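Local coordinates for protein D-alanine--D-alanine ligase (Coxiella burnetii, PDB 3TQT) that joins two D-alanine molecules at the expense of ATP, supplying the D-alanyl-D-alanine dipeptide used in peptidoglycan synthesis, at residues E229-V234 with R301-V306; P240-P245 with Q282-A287. One frame throughout, in Å; residues are numbered along the deposited sequence.

Contact 1 pairs two neighbouring strands, 228-236 and 298-306, of a five-stranded antiparallel sheet; contact 2 sets the next strand of that sheet, 241-249, against helix 277-293. Their centres lie 8 Å apart. Along the chain contact 2 is nested inside contact 1, in the order 229-234, 240-245, 282-287, 301-306, all within the ATP-grasp region. The two meet directly: A233 O lies 2.7 Å from S243 N, a probable hydrogen bond, and I283 CD1 packs 3.4 Å from I230 CG2. The helix therefore covers the sheet face bearing I230, C232 and F304, whereas E231, within the predicted ATP-binding range, and D303, a predicted magnesium ligand, occupy the other face.

Contact 1. Residues E229-V234 with R301-V306; sequences EIECAV and RVDFFV
E231 and R301 meet on one face of an antiparallel strand pair, the E231 carboxylate lying over a face of the guanidinium with the two planes 5° apart. E231 OE1 is 3.3 Å from R301 NE, well out of the guanidinium plane, which makes this a salt bridge of charges without a directed N-H. Two N-H groups of R301 point instead at D303: R301 NE reaches D303 OD1 at 2.8 Å and R301 NH2 reaches D303 OD2 at 2.9 Å, a side-on, nearly straight grip on both syn lone pairs. A bend at chi3 (69°) turns the R301 guanidinium back for it. This positive charge probably offsets the close approach of the E231 and D303 carboxylates. On the same face, water 1 donates to both E229 OE1 and F304 O.

On the reverse face, I230 CG1 packs 3.6 Å from V306 CG2. Backbone bonds fix the register; F304 N to I230 O is 2.7 Å long, and C232 and V302 exchange a reciprocal pair. Farther out, N318 ND2 bonds R301 O and weakly D303 OD2. D303, with E316 and N318, belongs to the predicted magnesium sites, and E229-E231 to the predicted ATP site, consistent with the nucleotide-metal centre of an ATP-grasp ligase.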
ATOM      1  N   GLU A 229     -27.420  -6.870   4.804  1.00 24.02           N
ATOM      2  CA  GLU A 229     -26.195  -6.197   4.393  1.00 24.95           C
ATOM      3  C   GLU A 229     -26.393  -4.707   4.573  1.00 30.04           C
ATOM      4  O   GLU A 229     -27.106  -4.067   3.800  1.00 28.71           O
ATOM      5  CB  GLU A 229     -25.854  -6.530   2.946  1.00 27.18           C
ATOM      6  CG  GLU A 229     -25.760  -8.025   2.697  1.00 37.59           C
ATOM      7  CD  GLU A 229     -24.780  -8.356   1.606  1.00 46.65           C
ATOM      8  OE1 GLU A 229     -23.755  -7.651   1.495  1.00 50.05           O
ATOM      9  OE2 GLU A 229     -25.037  -9.318   0.858  1.00 54.00           O
ATOM     10  N   ILE A 230     -25.765  -4.176   5.617  1.00 21.98           N
ATOM     11  CA  ILE A 230     -25.929  -2.787   6.015  1.00 22.28           C
ATOM     12  C   ILE A 230     -24.642  -2.051   5.674  1.00 25.46           C
ATOM     13  O   ILE A 230     -23.544  -2.607   5.800  1.00 27.49           O
ATOM     14  CB  ILE A 230     -26.213  -2.689   7.518  1.00 27.31           C
ATOM     15  CG1 ILE A 230     -27.465  -3.511   7.874  1.00 26.09           C
ATOM     16  CG2 ILE A 230     -26.346  -1.226   7.955  1.00 26.79           C
ATOM     17  CD1 ILE A 230     -28.707  -3.096   7.122  1.00 27.73           C
ATOM     18  N   GLU A 231     -24.770  -0.819   5.199  1.00 21.03           N
ATOM     19  CA  GLU A 231     -23.597  -0.051   4.832  1.00 19.15           C
ATOM     20  C   GLU A 231     -23.602   1.269   5.574  1.00 23.84           C
ATOM     21  O   GLU A 231     -24.649   1.747   6.002  1.00 23.42           O
ATOM     22  CB  GLU A 231     -23.570   0.189   3.329  1.00 21.68           C
ATOM     23  CG  GLU A 231     -23.662  -1.084   2.519  1.00 28.16           C
ATOM     24  CD  GLU A 231     -23.546  -0.816   1.040  1.00 29.47           C
ATOM     25  OE1 GLU A 231     -23.730   0.353   0.643  1.00 30.30           O
ATOM     26  OE2 GLU A 231     -23.252  -1.763   0.287  1.00 30.99           O
ATOM     27  N   CYS A 232     -22.419   1.840   5.740  1.00 19.10           N
ATOM     28  CA  CYS A 232     -22.287   3.105   6.436  1.00 19.35           C
ATOM     29  C   CYS A 232     -21.156   3.892   5.796  1.00 23.35           C
ATOM     30  O   CYS A 232     -20.058   3.373   5.596  1.00 22.23           O
ATOM     31  CB  CYS A 232     -22.013   2.861   7.921  1.00 20.23           C
ATOM     32  SG  CYS A 232     -21.917   4.356   8.917  1.00 27.09           S
ATOM     33  N   ALA A 233     -21.444   5.139   5.450  1.00 22.28           N
ATOM     34  CA  ALA A 233     -20.465   5.993   4.805  1.00 22.68           C
ATOM     35  C   ALA A 233     -19.720   6.750   5.885  1.00 25.67           C
ATOM     36  O   ALA A 233     -20.332   7.368   6.749  1.00 23.59           O
ATOM     37  CB  ALA A 233     -21.145   6.958   3.861  1.00 22.94           C
ATOM     38  N   VAL A 234     -18.395   6.679   5.837  1.00 20.34           N
ATOM     39  CA  VAL A 234     -17.546   7.401   6.779  1.00 23.53           C
ATOM     40  C   VAL A 234     -16.799   8.515   6.052  1.00 21.07           C
ATOM     41  O   VAL A 234     -16.349   8.354   4.912  1.00 20.78           O
ATOM     42  CB  VAL A 234     -16.549   6.452   7.465  1.00 20.56           C
ATOM     43  CG1 VAL A 234     -15.636   7.220   8.429  1.00 17.36           C
ATOM     44  CG2 VAL A 234     -17.297   5.353   8.208  1.00 23.34           C
ATOM     45  N   ARG A 301     -16.599   3.425   2.564  1.00 18.90           N
ATOM     46  CA  ARG A 301     -17.861   2.793   2.856  1.00 17.38           C
ATOM     47  C   ARG A 301     -17.577   1.489   3.584  1.00 23.12           C
ATOM     48  O   ARG A 301     -16.899   0.611   3.046  1.00 22.61           O
ATOM     49  CB  ARG A 301     -18.653   2.516   1.587  1.00 20.27           C
ATOM     50  CG  ARG A 301     -20.120   2.292   1.867  1.00 16.59           C
ATOM     51  CD  ARG A 301     -20.836   1.839   0.616  1.00 19.40           C
ATOM     52  NE  ARG A 301     -20.419   0.489   0.256  1.00 20.52           N
ATOM     53  CZ  ARG A 301     -20.071   0.115  -0.967  1.00 29.63           C
ATOM     54  NH1 ARG A 301     -20.084   0.997  -1.959  1.00 31.37           N
ATOM     55  NH2 ARG A 301     -19.717  -1.145  -1.196  1.00 27.11           N
ATOM     56  N   VAL A 302     -18.081   1.375   4.811  1.00 20.28           N
ATOM     57  CA  VAL A 302     -17.928   0.149   5.587  1.00 22.40           C
ATOM     58  C   VAL A 302     -19.169  -0.696   5.419  1.00 18.77           C
ATOM     59  O   VAL A 302     -20.288  -0.228   5.681  1.00 19.98           O
ATOM     60  CB  VAL A 302     -17.748   0.441   7.081  1.00 20.06           C
ATOM     61  CG1 VAL A 302     -17.423  -0.852   7.824  1.00 17.04           C
ATOM     62  CG2 VAL A 302     -16.655   1.479   7.293  1.00 22.72           C
ATOM     63  N   ASP A 303     -18.966  -1.931   4.963  1.00 19.60           N
ATOM     64  CA  ASP A 303     -20.056  -2.856   4.686  1.00 24.66           C
ATOM     65  C   ASP A 303     -20.110  -3.887   5.790  1.00 18.17           C
ATOM     66  O   ASP A 303     -19.093  -4.481   6.148  1.00 19.98           O
ATOM     67  CB  ASP A 303     -19.866  -3.542   3.334  1.00 23.30           C
ATOM     68  CG  ASP A 303     -19.868  -2.553   2.170  1.00 28.16           C
ATOM     69  OD1 ASP A 303     -20.209  -1.363   2.370  1.00 23.98           O
ATOM     70  OD2 ASP A 303     -19.523  -2.976   1.050  1.00 23.21           O
ATOM     71  N   PHE A 304     -21.305  -4.065   6.333  1.00 21.95           N
ATOM     72  CA  PHE A 304     -21.530  -4.945   7.463  1.00 22.30           C
ATOM     73  C   PHE A 304     -22.525  -6.035   7.113  1.00 26.03           C
ATOM     74  O   PHE A 304     -23.308  -5.908   6.164  1.00 24.41           O
ATOM     75  CB  PHE A 304     -22.196  -4.177   8.595  1.00 22.77           C
ATOM     76  CG  PHE A 304     -21.393  -3.048   9.157  1.00 26.22           C
ATOM     77  CD1 PHE A 304     -20.705  -3.199  10.343  1.00 24.54           C
ATOM     78  CD2 PHE A 304     -21.397  -1.810   8.548  1.00 24.16           C
ATOM     79  CE1 PHE A 304     -19.996  -2.147  10.879  1.00 23.38           C
ATOM     80  CE2 PHE A 304     -20.691  -0.752   9.078  1.00 24.38           C
ATOM     81  CZ  PHE A 304     -19.997  -0.912  10.242  1.00 21.19           C
ATOM     82  N   PHE A 305     -22.520  -7.086   7.924  1.00 22.68           N
ATOM     83  CA  PHE A 305     -23.693  -7.943   8.077  1.00 20.64           C
ATOM     84  C   PHE A 305     -24.279  -7.644   9.447  1.00 25.52           C
ATOM     85  O   PHE A 305     -23.545  -7.454  10.420  1.00 24.09           O
ATOM     86  CB  PHE A 305     -23.321  -9.422   7.968  1.00 24.66           C
ATOM     87  CG  PHE A 305     -23.255  -9.915   6.557  1.00 25.15           C
ATOM     88  CD1 PHE A 305     -24.386 -10.399   5.928  1.00 31.10           C
ATOM     89  CD2 PHE A 305     -22.068  -9.869   5.850  1.00 32.62           C
ATOM     90  CE1 PHE A 305     -24.330 -10.845   4.619  1.00 34.02           C
ATOM     91  CE2 PHE A 305     -22.002 -10.315   4.545  1.00 35.94           C
ATOM     92  CZ  PHE A 305     -23.137 -10.800   3.928  1.00 39.41           C
ATOM     93  N   VAL A 306     -25.600  -7.552   9.519  1.00 27.83           N
ATOM     94  CA  VAL A 306     -26.275  -7.521  10.805  1.00 27.00           C
ATOM     95  C   VAL A 306     -27.108  -8.787  10.898  1.00 27.41           C
ATOM     96  O   VAL A 306     -28.019  -8.997  10.100  1.00 26.49           O
ATOM     97  CB  VAL A 306     -27.180  -6.298  10.958  1.00 28.57           C
ATOM     98  CG1 VAL A 306     -27.953  -6.379  12.272  1.00 31.77           C
ATOM     99  CG2 VAL A 306     -26.355  -5.039  10.898  1.00 29.97           C
TER
HETATM  100  O   HOH W   1     -22.256  -6.105   3.558  1.00 28.65           O

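Contact 2. Residues P240-P245 with Q282-A287; sequences PKASLP and QIQQIA
Q284 reaches from its helix to the backbone of the 240-245 segment, where its NE2 donates to S243 O at 2.9 Å with an N-H...O angle of 164°. The acceptor lies near the Q284 amide plane, yet the donor stands 56° out of the S243 carbonyl plane, so the bond is straight at hydrogen but misses the carbonyl lone pairs. Q284 CG sits beside its backbone N (chi1 -72°) and the chain runs extended beyond it, carrying the amide past A242 to the carbonyl. At the base of this arm, A242 CB touches Q284 CB at 3.8 Å. The L244 side chain runs alongside Q284 in the same direction, its CD2 lying 3.7 Å from Q284 NE2.

Here helix 277-293 packs on an antiparallel sheet within the ATP-grasp region, near the interruption in strand 241-249. P245 and I283 carry the apolar part: I283 CG2, anti to its backbone N, meets P245 CG at 4.2 Å, with L275 touching both residues. The CB of S243 leaves the backbone on the side away from the helix, and S243 OG donates to L244 O at 2.9 Å while also bonding A233 N on strand 228-236. L244 N is held by S336 OG.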
ATOM      1  N   PRO A 240     -13.343  11.097  12.121  1.00 27.74           N
ATOM      2  CA  PRO A 240     -14.303  10.557  11.149  1.00 27.46           C
ATOM      3  C   PRO A 240     -15.739  10.666  11.633  1.00 28.41           C
ATOM      4  O   PRO A 240     -16.003  10.497  12.824  1.00 26.08           O
ATOM      5  CB  PRO A 240     -13.909   9.073  11.046  1.00 30.41           C
ATOM      6  CG  PRO A 240     -12.556   8.965  11.704  1.00 26.95           C
ATOM      7  CD  PRO A 240     -12.535  10.038  12.744  1.00 27.11           C
ATOM      8  N   LYS A 241     -16.648  10.936  10.700  1.00 25.28           N
ATOM      9  CA  LYS A 241     -18.080  10.990  10.972  1.00 27.94           C
ATOM     10  C   LYS A 241     -18.758   9.900  10.165  1.00 26.81           C
ATOM     11  O   LYS A 241     -18.298   9.535   9.086  1.00 25.05           O
ATOM     12  CB  LYS A 241     -18.666  12.351  10.582  1.00 27.99           C
ATOM     13  CG  LYS A 241     -18.177  13.510  11.441  1.00 35.87           C
ATOM     14  CD  LYS A 241     -18.755  14.839  10.956  1.00 53.32           C
ATOM     15  CE  LYS A 241     -18.399  15.114   9.492  1.00 58.78           C
ATOM     16  NZ  LYS A 241     -18.776  16.493   9.037  1.00 59.91           N
ATOM     17  N   ALA A 242     -19.851   9.378  10.695  1.00 21.99           N
ATOM     18  CA  ALA A 242     -20.531   8.275  10.039  1.00 22.89           C
ATOM     19  C   ALA A 242     -21.922   8.706   9.595  1.00 31.58           C
ATOM     20  O   ALA A 242     -22.609   9.431  10.307  1.00 27.38           O
ATOM     21  CB  ALA A 242     -20.604   7.083  10.979  1.00 22.35           C
ATOM     22  N   SER A 243     -22.326   8.266   8.408  1.00 28.56           N
ATOM     23  CA  SER A 243     -23.656   8.556   7.883  1.00 27.32           C
ATOM     24  C   SER A 243     -24.685   7.700   8.596  1.00 24.24           C
ATOM     25  O   SER A 243     -24.344   6.808   9.363  1.00 29.43           O
ATOM     26  CB  SER A 243     -23.714   8.223   6.389  1.00 21.15           C
ATOM     27  OG  SER A 243     -23.639   6.808   6.200  1.00 24.10           O
ATOM     28  N   LEU A 244     -25.955   7.975   8.337  1.00 29.41           N
ATOM     29  CA  LEU A 244     -26.989   7.023   8.683  1.00 33.09           C
ATOM     30  C   LEU A 244     -26.730   5.764   7.868  1.00 28.35           C
ATOM     31  O   LEU A 244     -26.302   5.840   6.710  1.00 24.92           O
ATOM     32  CB  LEU A 244     -28.372   7.588   8.375  1.00 30.33           C
ATOM     33  CG  LEU A 244     -28.715   8.792   9.256  1.00 36.83           C
ATOM     34  CD1 LEU A 244     -30.048   9.397   8.869  1.00 39.41           C
ATOM     35  CD2 LEU A 244     -28.699   8.393  10.727  1.00 38.15           C
ATOM     36  N   PRO A 245     -26.979   4.600   8.470  1.00 30.85           N
ATOM     37  CA  PRO A 245     -26.765   3.316   7.800  1.00 31.28           C
ATOM     38  C   PRO A 245     -27.692   3.179   6.602  1.00 31.28           C
ATOM     39  O   PRO A 245     -28.790   3.733   6.615  1.00 30.13           O
ATOM     40  CB  PRO A 245     -27.176   2.290   8.864  1.00 29.82           C
ATOM     41  CG  PRO A 245     -27.166   3.037  10.164  1.00 37.59           C
ATOM     42  CD  PRO A 245     -27.548   4.438   9.817  1.00 39.08           C
ATOM     43  N   GLN A 282     -24.344   1.268  16.879  1.00 31.25           N
ATOM     44  CA  GLN A 282     -23.219   0.343  16.790  1.00 29.28           C
ATOM     45  C   GLN A 282     -22.605   0.402  15.404  1.00 27.26           C
ATOM     46  O   GLN A 282     -21.392   0.533  15.252  1.00 30.30           O
ATOM     47  CB  GLN A 282     -23.660  -1.083  17.077  1.00 36.85           C
ATOM     48  CG  GLN A 282     -23.856  -1.402  18.530  1.00 43.42           C
ATOM     49  CD  GLN A 282     -24.308  -2.832  18.710  1.00 41.92           C
ATOM     50  OE1 GLN A 282     -23.580  -3.772  18.385  1.00 40.39           O
ATOM     51  NE2 GLN A 282     -25.528  -3.008  19.199  1.00 43.42           N
ATOM     52  N   ILE A 283     -23.456   0.294  14.392  1.00 26.37           N
ATOM     53  CA  ILE A 283     -23.002   0.393  13.016  1.00 28.25           C
ATOM     54  C   ILE A 283     -22.157   1.654  12.823  1.00 30.43           C
ATOM     55  O   ILE A 283     -21.057   1.611  12.280  1.00 23.39           O
ATOM     56  CB  ILE A 283     -24.197   0.383  12.057  1.00 29.85           C
ATOM     57  CG1 ILE A 283     -24.869  -1.000  12.099  1.00 30.43           C
ATOM     58  CG2 ILE A 283     -23.740   0.744  10.646  1.00 27.74           C
ATOM     59  CD1 ILE A 283     -26.176  -1.081  11.361  1.00 36.19           C
ATOM     60  N   GLN A 284     -22.668   2.782  13.287  1.00 27.02           N
ATOM     61  CA  GLN A 284     -21.953   4.032  13.108  1.00 29.59           C
ATOM     62  C   GLN A 284     -20.629   4.031  13.869  1.00 26.77           C
ATOM     63  O   GLN A 284     -19.598   4.437  13.327  1.00 25.96           O
ATOM     64  CB  GLN A 284     -22.840   5.218  13.493  1.00 28.80           C
ATOM     65  CG  GLN A 284     -23.947   5.467  12.475  1.00 33.66           C
ATOM     66  CD  GLN A 284     -24.966   6.479  12.949  1.00 38.88           C
ATOM     67  OE1 GLN A 284     -25.398   6.451  14.098  1.00 35.73           O
ATOM     68  NE2 GLN A 284     -25.351   7.384  12.063  1.00 38.26           N
ATOM     69  N   GLN A 285     -20.636   3.542  15.107  1.00 25.47           N
ATOM     70  CA  GLN A 285     -19.415   3.603  15.898  1.00 26.56           C
ATOM     71  C   GLN A 285     -18.348   2.658  15.374  1.00 23.67           C
ATOM     72  O   GLN A 285     -17.169   3.008  15.332  1.00 28.93           O
ATOM     73  CB  GLN A 285     -19.664   3.322  17.373  1.00 25.49           C
ATOM     74  CG  GLN A 285     -18.415   3.566  18.220  1.00 37.16           C
ATOM     75  CD  GLN A 285     -17.969   5.027  18.206  1.00 40.27           C
ATOM     76  OE1 GLN A 285     -18.665   5.894  18.730  1.00 39.90           O
ATOM     77  NE2 GLN A 285     -16.809   5.303  17.598  1.00 35.71           N
ATOM     78  N   ILE A 286     -18.767   1.467  14.973  1.00 23.55           N
ATOM     79  CA  ILE A 286     -17.835   0.475  14.456  1.00 21.23           C
ATOM     80  C   ILE A 286     -17.297   0.935  13.110  1.00 21.28           C
ATOM     81  O   ILE A 286     -16.117   0.758  12.814  1.00 22.20           O
ATOM     82  CB  ILE A 286     -18.496  -0.911  14.314  1.00 24.41           C
ATOM     83  CG1 ILE A 286     -18.889  -1.442  15.698  1.00 30.69           C
ATOM     84  CG2 ILE A 286     -17.539  -1.891  13.648  1.00 20.49           C
ATOM     85  CD1 ILE A 286     -19.605  -2.763  15.649  1.00 33.54           C
ATOM     86  N   ALA A 287     -18.151   1.543  12.300  1.00 19.60           N
ATOM     87  CA  ALA A 287     -17.668   2.095  11.021  1.00 25.04           C
ATOM     88  C   ALA A 287     -16.532   3.099  11.251  1.00 19.23           C
ATOM     89  O   ALA A 287     -15.499   3.057  10.572  1.00 19.37           O
ATOM     90  CB  ALA A 287     -18.806   2.729  10.232  1.00 21.85           C
TER